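Putative phosphosugar isomerases (Salmonella typhimurium LT2, PDB 3FKJ) probably acts as a phosphosugar isomerase, binding a carbohydrate derivative through its SIS (sugar isomerase) folds. Local coordinates at residues Arg110-Arg113 with Ala118-Gly121; Arg203-Trp208 with Ala329-His334; Gln268-Thr273 with Leu299-Leu304. One frame throughout, in Å; residues are numbered along the deposited sequence.

From the N terminus, interaction 1 first closes a short loop: four residues lie between its segments, only two of them between helix 103-115 and strand 118-123, and the contact packs the end of that helix on the neighbouring strand of the five-stranded parallel sheet. The other two contacts lie in the half of the chain built round the four-stranded parallel sheet. Interaction 2 closes a loop of 120 residues by joining the ends of flanking helices 198-208 and 313-331. Interaction 3 lies within that span and joins the loops after strands 263-268 and 290-295. No two contacts cross; the centres of interactions 2 and 3 are about 27 Å apart, those of interactions 1 and 2 about 41 Å.

Interaction 1: residues Arg110-Arg113 with Ala118-Gly121; sequences RVAR and ATIG
The flat guanidinium of Arg113 meets Thr119 obliquely, with NH2 of the arginine 4.3 Å from OG1 of the threonine, too far for a bond. Instead that guanidinium nitrogen forms a salt bridge with Asp135, which draws the group towards the chain leading into strand 136-139, while NH1 makes a weak bond to the carbonyl of Glu132. Arg113 and Thr119 belong to the second half of a beta-alpha-beta unit (strand 91-97, helix 103-115, strand 118-123) in the parallel sheet of the SIS domain. The chain turns from helix to strand so tightly that CA of Arg113 and CA of Ala118 are 6.5 Å apart.

Thr119 presents two different branches. Its chi1 of 53° sets OG1 between the backbone N and the carbonyl carbon, where the hydroxyl accepts from the backbone N of Asp135 and gives its own proton to the carbonyl of Tyr133. A buried hydroxyl is thereby satisfied by the loop that leads into strand 136-139, and the other branch is left to face the helix. That methyl lies beside the backbone N of its own residue. Ala112 points from the helix toward the strand and also rests on Val93 of the adjacent strand 91-97, so one small side chain touches two neighbouring strands. The helix-to-strand packing comes down to two methyl groups, Ala112 CB and Thr119 CG2, 3.6 Å apart, with the Arg113 backbone N 4.0 Å from Thr119 CG2.

Interaction 2: residues Arg203-Trp208 with Ala329-His334; sequences RFAAEW and ATARNH
Ala331 aims its methyl at helix 198-208, while the methyl of Ala205 lies along the flank of its helix, and the two meet with CB of Ala205 3.6 Å from CB of Ala331. The same Ala331 CB also rests against the carbonyl oxygen of Ala205, again at 3.6 Å. With only methyls between them, the helix ends come close: CA of Ala205 and CA of Ala331 are 5.6 Å apart.

Phe204 and Trp208, one turn apart, reach strands 263-268 and 290-295; CE1 of Phe204 lies 3.4 Å above the plane of the Trp208 ring, offset toward its rim. Phe204 also meets Tyr324 of helix 313-331 edge-to-face, so it shares in joining the helices. Within helix 198-208, Arg203 grips Glu207 side-on, with NE 3.0 Å from OE1 of Glu207 and NH1 reaching the same oxygen from the same face of the carboxylate.

Beyond Ala331, helix 313-331 ends in a Schellman motif: Asn333 adopts positive phi, N of His334 bonds back to O of Ala329, and N of Asn333 to O of Thr330. Just before it, Arg332 bonds through NE to the carbonyl of Lys209, the residue after helix 198-208, a polar link between the two helix ends. The alanine contact is mostly apolar and gives closeness with little directionality; the angle between the helices is probably set by neighbouring contacts such as Arg332 with Lys209 and Phe204 with Tyr324.

Interaction 3: residues Gln268-Thr273 with Leu299-Leu304; sequences QSSGRT and LGIQDL
Ser270 and Ile301 make the main van der Waals contact between the two loops. The CG2 branch of Ile301 lies against the serine side chain, 3.3 Å from OG and 3.7 Å from CB of Ser270, a tight fit of methyl against hydroxymethyl. Both side chains start out toward the other loop. In Ile301 that branch lies opposite the backbone N, which brings it forward to the serine, and the side chain also packs on Cys313 and Leu316 of helix 313-331. Ser270 touches Cys313 as well, so both loops lean on the start of that helix.

A second, thinner contact comes from an amide. The Gln302 chain bends at chi2 (-44°), which brings NE2 within 4.0 Å of CB of Ser270 at the margin of the contact. The nitrogen is not bonded to the serine: its partner is the carboxylate of Asp297, which itself touches Ser270.

The other polar bonds run within each loop or to residues around it. Leu304 N bonds to O of Ile301 at 3.0 Å, closing a turn in which 301-304 have helical backbone angles. On the other loop, Ser269 bonds through its N to Asp277 and through its hydroxyl to Ser222. Arg272 and Thr273 pack against His81 and Glu78 of the second subunit.

The run Gln-Ser-Ser-Gly-Arg-Thr at the C-terminal end of strand 263-268 resembles the serine- and threonine-rich loop that holds the sugar phosphate in SIS domains. The arrangement is consistent with a second SIS fold whose probable binding loop is backed, at Ser270, by residues 301-302.

Interaction 1: residues Arg110-Arg113 with Ala118-Gly121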
loop_
_atom_site.group_PDB
_atom_site.type_symbol
_atom_site.label_atom_id
_atom_site.label_comp_id
_atom_site.label_asym_id
_atom_site.label_seq_id
_atom_site.Cartn_x
_atom_site.Cartn_y
_atom_site.Cartn_z
ATOM N N ARG A 110 19.139 10.613 -6.512
ATOM C CA ARG A 110 19.751 11.934 -6.571
ATOM C C ARG A 110 19.229 12.796 -5.454
ATOM O O ARG A 110 19.998 13.374 -4.717
ATOM C CB ARG A 110 19.475 12.614 -7.922
ATOM C CG ARG A 110 20.059 14.046 -8.047
ATOM C CD ARG A 110 19.639 14.770 -9.333
ATOM N NE ARG A 110 18.208 14.609 -9.654
ATOM C CZ ARG A 110 17.204 15.275 -9.077
ATOM N NH1 ARG A 110 17.422 16.168 -8.102
ATOM N NH2 ARG A 110 15.954 15.021 -9.469
ATOM N N VAL A 111 17.913 12.857 -5.305
ATOM C CA VAL A 111 17.296 13.638 -4.221
ATOM C C VAL A 111 17.752 13.128 -2.842
ATOM O O VAL A 111 18.069 13.940 -1.969
ATOM C CB VAL A 111 15.750 13.626 -4.327
ATOM C CG1 VAL A 111 15.099 14.147 -3.028
ATOM C CG2 VAL A 111 15.289 14.407 -5.558
ATOM N N ALA A 112 17.788 11.798 -2.660
ATOM C CA ALA A 112 18.186 11.199 -1.387
ATOM C C ALA A 112 19.598 11.655 -1.019
ATOM O O ALA A 112 19.831 12.113 0.102
ATOM C CB ALA A 112 18.124 9.667 -1.455
ATOM N N ARG A 113 20.520 11.523 -1.976
ATOM C CA ARG A 113 21.895 11.970 -1.822
ATOM C C ARG A 113 21.997 13.490 -1.588
ATOM O O ARG A 113 22.770 13.921 -0.764
ATOM C CB ARG A 113 22.750 11.545 -3.024
ATOM C CG ARG A 113 24.206 12.056 -2.914
ATOM C CD ARG A 113 25.137 11.532 -3.988
ATOM N NE ARG A 113 25.516 10.128 -3.823
ATOM C CZ ARG A 113 26.257 9.457 -4.707
ATOM N NH1 ARG A 113 26.703 10.066 -5.787
ATOM N NH2 ARG A 113 26.573 8.186 -4.527
ATOM N N ALA A 118 22.278 8.129 3.013
ATOM C CA ALA A 118 22.993 7.060 2.326
ATOM C C ALA A 118 22.050 6.392 1.347
ATOM O O ALA A 118 20.862 6.155 1.667
ATOM C CB ALA A 118 23.566 6.047 3.288
ATOM N N THR A 119 22.574 6.080 0.162
ATOM C CA THR A 119 21.802 5.405 -0.867
ATOM C C THR A 119 22.396 4.007 -1.160
ATOM O O THR A 119 23.582 3.870 -1.292
ATOM C CB THR A 119 21.732 6.253 -2.166
ATOM O OG1 THR A 119 23.057 6.618 -2.568
ATOM C CG2 THR A 119 20.918 7.498 -1.960
ATOM N N ILE A 120 21.543 2.978 -1.197
ATOM C CA ILE A 120 21.944 1.626 -1.632
ATOM C C ILE A 120 21.140 1.334 -2.897
ATOM O O ILE A 120 19.892 1.355 -2.881
ATOM C CB ILE A 120 21.645 0.525 -0.571
ATOM C CG1 ILE A 120 22.313 0.830 0.789
ATOM C CG2 ILE A 120 22.069 -0.855 -1.087
ATOM C CD1 ILE A 120 21.885 -0.113 1.912
ATOM N N GLY A 121 21.849 1.066 -3.985
ATOM C CA GLY A 121 21.227 0.784 -5.273
ATOM C C GLY A 121 21.334 -0.677 -5.640
ATOM O O GLY A 121 22.453 -1.212 -5.730
#

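Interaction 2: residues Arg203-Trp208 with Ala329-His334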
loop_
_atom_site.group_PDB
_atom_site.type_symbol
_atom_site.label_atom_id
_atom_site.label_comp_id
_atom_site.label_asym_id
_atom_site.label_seq_id
_atom_site.Cartn_x
_atom_site.Cartn_y
_atom_site.Cartn_z
ATOM N N ARG A 203 -2.848 -27.366 -14.793
ATOM C CA ARG A 203 -4.275 -27.530 -14.631
ATOM C C ARG A 203 -4.912 -26.114 -14.457
ATOM O O ARG A 203 -5.978 -25.792 -15.031
ATOM C CB ARG A 203 -4.436 -28.512 -13.458
ATOM C CG ARG A 203 -5.816 -28.831 -12.978
ATOM C CD ARG A 203 -6.068 -28.226 -11.581
ATOM N NE ARG A 203 -6.800 -26.968 -11.679
ATOM C CZ ARG A 203 -6.429 -25.781 -11.187
ATOM N NH1 ARG A 203 -7.234 -24.745 -11.409
ATOM N NH2 ARG A 203 -5.305 -25.602 -10.464
ATOM N N PHE A 204 -4.206 -25.262 -13.715
ATOM C CA PHE A 204 -4.508 -23.840 -13.584
ATOM C C PHE A 204 -4.555 -23.099 -14.937
ATOM O O PHE A 204 -5.568 -22.434 -15.269
ATOM C CB PHE A 204 -3.466 -23.202 -12.660
ATOM C CG PHE A 204 -3.494 -21.703 -12.642
ATOM C CD1 PHE A 204 -4.395 -21.020 -11.844
ATOM C CD2 PHE A 204 -2.613 -20.969 -13.416
ATOM C CE1 PHE A 204 -4.418 -19.670 -11.822
ATOM C CE2 PHE A 204 -2.629 -19.581 -13.380
ATOM C CZ PHE A 204 -3.521 -18.934 -12.589
ATOM N N ALA A 205 -3.461 -23.199 -15.693
ATOM C CA ALA A 205 -3.368 -22.603 -17.035
ATOM C C ALA A 205 -4.564 -22.997 -17.907
ATOM O O ALA A 205 -5.248 -22.128 -18.439
ATOM C CB ALA A 205 -2.084 -23.011 -17.691
ATOM N N ALA A 206 -4.844 -24.304 -18.014
ATOM C CA ALA A 206 -5.965 -24.786 -18.836
ATOM C C ALA A 206 -7.317 -24.235 -18.341
ATOM O O ALA A 206 -8.177 -23.868 -19.143
ATOM C CB ALA A 206 -6.001 -26.307 -18.915
ATOM N N GLU A 207 -7.501 -24.151 -17.028
ATOM C CA GLU A 207 -8.799 -23.732 -16.481
ATOM C C GLU A 207 -8.999 -22.223 -16.343
ATOM O O GLU A 207 -10.145 -21.764 -16.265
ATOM C CB GLU A 207 -9.071 -24.443 -15.159
ATOM C CG GLU A 207 -9.491 -25.889 -15.402
ATOM C CD GLU A 207 -9.215 -26.810 -14.232
ATOM O OE1 GLU A 207 -9.424 -26.367 -13.083
ATOM O OE2 GLU A 207 -8.819 -27.983 -14.472
ATOM N N TRP A 208 -7.908 -21.456 -16.362
ATOM C CA TRP A 208 -7.959 -19.994 -16.102
ATOM C C TRP A 208 -7.643 -19.148 -17.323
ATOM O O TRP A 208 -7.757 -17.934 -17.278
ATOM C CB TRP A 208 -6.988 -19.630 -14.980
ATOM C CG TRP A 208 -7.446 -20.057 -13.606
ATOM C CD1 TRP A 208 -7.688 -21.337 -13.163
ATOM C CD2 TRP A 208 -7.689 -19.201 -12.491
ATOM N NE1 TRP A 208 -8.050 -21.324 -11.841
ATOM C CE2 TRP A 208 -8.064 -20.028 -11.400
ATOM C CE3 TRP A 208 -7.605 -17.817 -12.293
ATOM C CZ2 TRP A 208 -8.390 -19.501 -10.140
ATOM C CZ3 TRP A 208 -7.924 -17.300 -11.026
ATOM C CH2 TRP A 208 -8.300 -18.135 -9.977
ATOM N N ALA A 329 0.702 -18.263 -19.430
ATOM C CA ALA A 329 1.140 -17.576 -20.654
ATOM C C ALA A 329 1.130 -18.514 -21.867
ATOM O O ALA A 329 0.731 -18.119 -22.948
ATOM C CB ALA A 329 2.530 -16.923 -20.458
ATOM N N THR A 330 1.558 -19.754 -21.686
ATOM C CA THR A 330 1.549 -20.730 -22.801
ATOM C C THR A 330 0.107 -21.076 -23.162
ATOM O O THR A 330 -0.256 -20.966 -24.329
ATOM C CB THR A 330 2.374 -21.985 -22.465
ATOM O OG1 THR A 330 3.594 -21.572 -21.837
ATOM C CG2 THR A 330 2.717 -22.799 -23.731
ATOM N N ALA A 331 -0.724 -21.416 -22.159
ATOM C CA ALA A 331 -2.160 -21.710 -22.392
ATOM C C ALA A 331 -2.883 -20.568 -23.085
ATOM O O ALA A 331 -3.783 -20.816 -23.876
ATOM C CB ALA A 331 -2.883 -22.045 -21.111
ATOM N N ARG A 332 -2.485 -19.324 -22.801
ATOM C CA ARG A 332 -3.144 -18.171 -23.399
ATOM C C ARG A 332 -2.502 -17.678 -24.683
ATOM O O ARG A 332 -2.964 -16.712 -25.241
ATOM C CB ARG A 332 -3.218 -17.019 -22.406
ATOM C CG ARG A 332 -4.002 -17.363 -21.151
ATOM C CD ARG A 332 -4.051 -16.197 -20.189
ATOM N NE ARG A 332 -4.940 -15.117 -20.633
ATOM C CZ ARG A 332 -4.554 -13.923 -21.093
ATOM N NH1 ARG A 332 -3.277 -13.615 -21.249
ATOM N NH2 ARG A 332 -5.465 -13.030 -21.435
ATOM N N ASN A 333 -1.433 -18.314 -25.139
ATOM C CA ASN A 333 -0.713 -17.848 -26.320
ATOM C C ASN A 333 -0.293 -16.381 -26.213
ATOM O O ASN A 333 -0.382 -15.615 -27.186
ATOM C CB ASN A 333 -1.568 -18.085 -27.566
ATOM C CG ASN A 333 -0.756 -18.431 -28.772
ATOM O OD1 ASN A 333 0.323 -19.024 -28.663
ATOM N ND2 ASN A 333 -1.267 -18.069 -29.950
ATOM N N HIS A 334 0.161 -16.012 -25.008
ATOM C CA HIS A 334 0.558 -14.663 -24.678
ATOM C C HIS A 334 1.900 -14.739 -23.897
ATOM O O HIS A 334 1.912 -14.922 -22.675
ATOM C CB HIS A 334 -0.561 -14.004 -23.869
ATOM C CG HIS A 334 -0.350 -12.551 -23.577
ATOM N ND1 HIS A 334 -1.322 -11.608 -23.818
ATOM C CD2 HIS A 334 0.693 -11.881 -23.022
ATOM C CE1 HIS A 334 -0.899 -10.427 -23.408
ATOM N NE2 HIS A 334 0.329 -10.563 -22.933
#

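Interaction 3: residues Gln268-Thr273 with Leu299-Leu304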
loop_
_atom_site.group_PDB
_atom_site.type_symbol
_atom_site.label_atom_id
_atom_site.label_comp_id
_atom_site.label_asym_id
_atom_site.label_seq_id
_atom_site.Cartn_x
_atom_site.Cartn_y
_atom_site.Cartn_z
ATOM N N GLN A 268 -1.401 -17.745 0.315
ATOM C CA GLN A 268 -1.537 -17.991 1.750
ATOM C C GLN A 268 -0.157 -18.115 2.430
ATOM O O GLN A 268 0.787 -18.705 1.879
ATOM C CB GLN A 268 -2.376 -19.264 2.010
ATOM C CG GLN A 268 -2.653 -19.544 3.479
ATOM C CD GLN A 268 -3.667 -20.646 3.714
ATOM O OE1 GLN A 268 -3.862 -21.517 2.863
ATOM N NE2 GLN A 268 -4.323 -20.614 4.882
ATOM N N SER A 269 -0.081 -17.541 3.628
ATOM C CA SER A 269 1.143 -17.475 4.399
ATOM C C SER A 269 1.133 -18.467 5.556
ATOM O O SER A 269 0.056 -18.908 6.031
ATOM C CB SER A 269 1.317 -16.074 5.018
ATOM O OG SER A 269 1.397 -15.057 4.047
ATOM N N SER A 270 2.340 -18.809 6.007
ATOM C CA SER A 270 2.518 -19.426 7.302
ATOM C C SER A 270 2.499 -18.333 8.360
ATOM O O SER A 270 2.516 -17.130 8.058
ATOM C CB SER A 270 3.862 -20.161 7.362
ATOM O OG SER A 270 4.928 -19.225 7.454
ATOM N N GLY A 271 2.524 -18.749 9.609
ATOM C CA GLY A 271 2.723 -17.838 10.678
ATOM C C GLY A 271 1.518 -16.987 10.986
ATOM O O GLY A 271 0.374 -17.396 10.785
ATOM N N ARG A 272 1.788 -15.783 11.478
ATOM C CA ARG A 272 0.781 -15.028 12.257
ATOM C C ARG A 272 -0.484 -14.556 11.524
ATOM O O ARG A 272 -1.570 -14.530 12.145
ATOM C CB ARG A 272 1.444 -13.853 12.959
ATOM C CG ARG A 272 2.364 -14.316 14.096
ATOM C CD ARG A 272 3.295 -13.204 14.528
ATOM N NE ARG A 272 4.236 -12.805 13.484
ATOM C CZ ARG A 272 5.051 -11.745 13.555
ATOM N NH1 ARG A 272 5.059 -10.975 14.615
ATOM N NH2 ARG A 272 5.873 -11.444 12.568
ATOM N N THR A 273 -0.367 -14.243 10.229
ATOM C CA THR A 273 -1.504 -13.722 9.456
ATOM C C THR A 273 -2.317 -14.821 8.762
ATOM O O THR A 273 -3.374 -14.559 8.184
ATOM C CB THR A 273 -1.063 -12.591 8.474
ATOM O OG1 THR A 273 -0.317 -13.161 7.381
ATOM C CG2 THR A 273 -0.187 -11.567 9.221
ATOM N N LEU A 299 4.297 -25.839 0.637
ATOM C CA LEU A 299 5.435 -25.848 -0.272
ATOM C C LEU A 299 6.765 -25.732 0.476
ATOM O O LEU A 299 7.783 -25.366 -0.120
ATOM C CB LEU A 299 5.289 -24.727 -1.318
ATOM C CG LEU A 299 3.995 -24.746 -2.134
ATOM C CD1 LEU A 299 3.846 -23.441 -2.915
ATOM C CD2 LEU A 299 3.955 -25.965 -3.045
ATOM N N GLY A 300 6.758 -26.021 1.777
ATOM C CA GLY A 300 8.004 -26.245 2.518
ATOM C C GLY A 300 8.599 -25.040 3.233
ATOM O O GLY A 300 9.817 -24.968 3.446
ATOM N N ILE A 301 7.749 -24.090 3.613
ATOM C CA ILE A 301 8.183 -23.023 4.505
ATOM C C ILE A 301 8.588 -23.580 5.870
ATOM O O ILE A 301 9.511 -23.039 6.478
ATOM C CB ILE A 301 7.131 -21.883 4.622
ATOM C CG1 ILE A 301 7.390 -20.844 3.537
ATOM C CG2 ILE A 301 7.184 -21.193 5.980
ATOM C CD1 ILE A 301 8.502 -19.848 3.851
ATOM N N GLN A 302 7.946 -24.665 6.329
ATOM C CA GLN A 302 8.283 -25.249 7.633
ATOM C C GLN A 302 9.670 -25.865 7.611
ATOM O O GLN A 302 10.317 -25.944 8.650
ATOM C CB GLN A 302 7.257 -26.283 8.131
ATOM C CG GLN A 302 5.903 -25.707 8.644
ATOM C CD GLN A 302 6.025 -24.451 9.566
ATOM O OE1 GLN A 302 6.560 -24.517 10.682
ATOM N NE2 GLN A 302 5.489 -23.317 9.097
ATOM N N ASP A 303 10.123 -26.261 6.425
ATOM C CA ASP A 303 11.490 -26.733 6.222
ATOM C C ASP A 303 12.542 -25.634 6.302
ATOM O O ASP A 303 13.696 -25.925 6.516
ATOM C CB ASP A 303 11.633 -27.422 4.861
ATOM C CG ASP A 303 10.663 -28.577 4.678
ATOM O OD1 ASP A 303 10.301 -29.221 5.686
ATOM O OD2 ASP A 303 10.267 -28.826 3.516
ATOM N N LEU A 304 12.176 -24.377 6.094
ATOM C CA LEU A 304 13.139 -23.279 6.271
ATOM C C LEU A 304 13.449 -23.061 7.752
ATOM O O LEU A 304 14.604 -22.928 8.151
ATOM C CB LEU A 304 12.613 -21.964 5.669
ATOM C CG LEU A 304 12.603 -21.879 4.150
ATOM C CD1 LEU A 304 12.016 -20.560 3.707
ATOM C CD2 LEU A 304 14.013 -22.083 3.591
#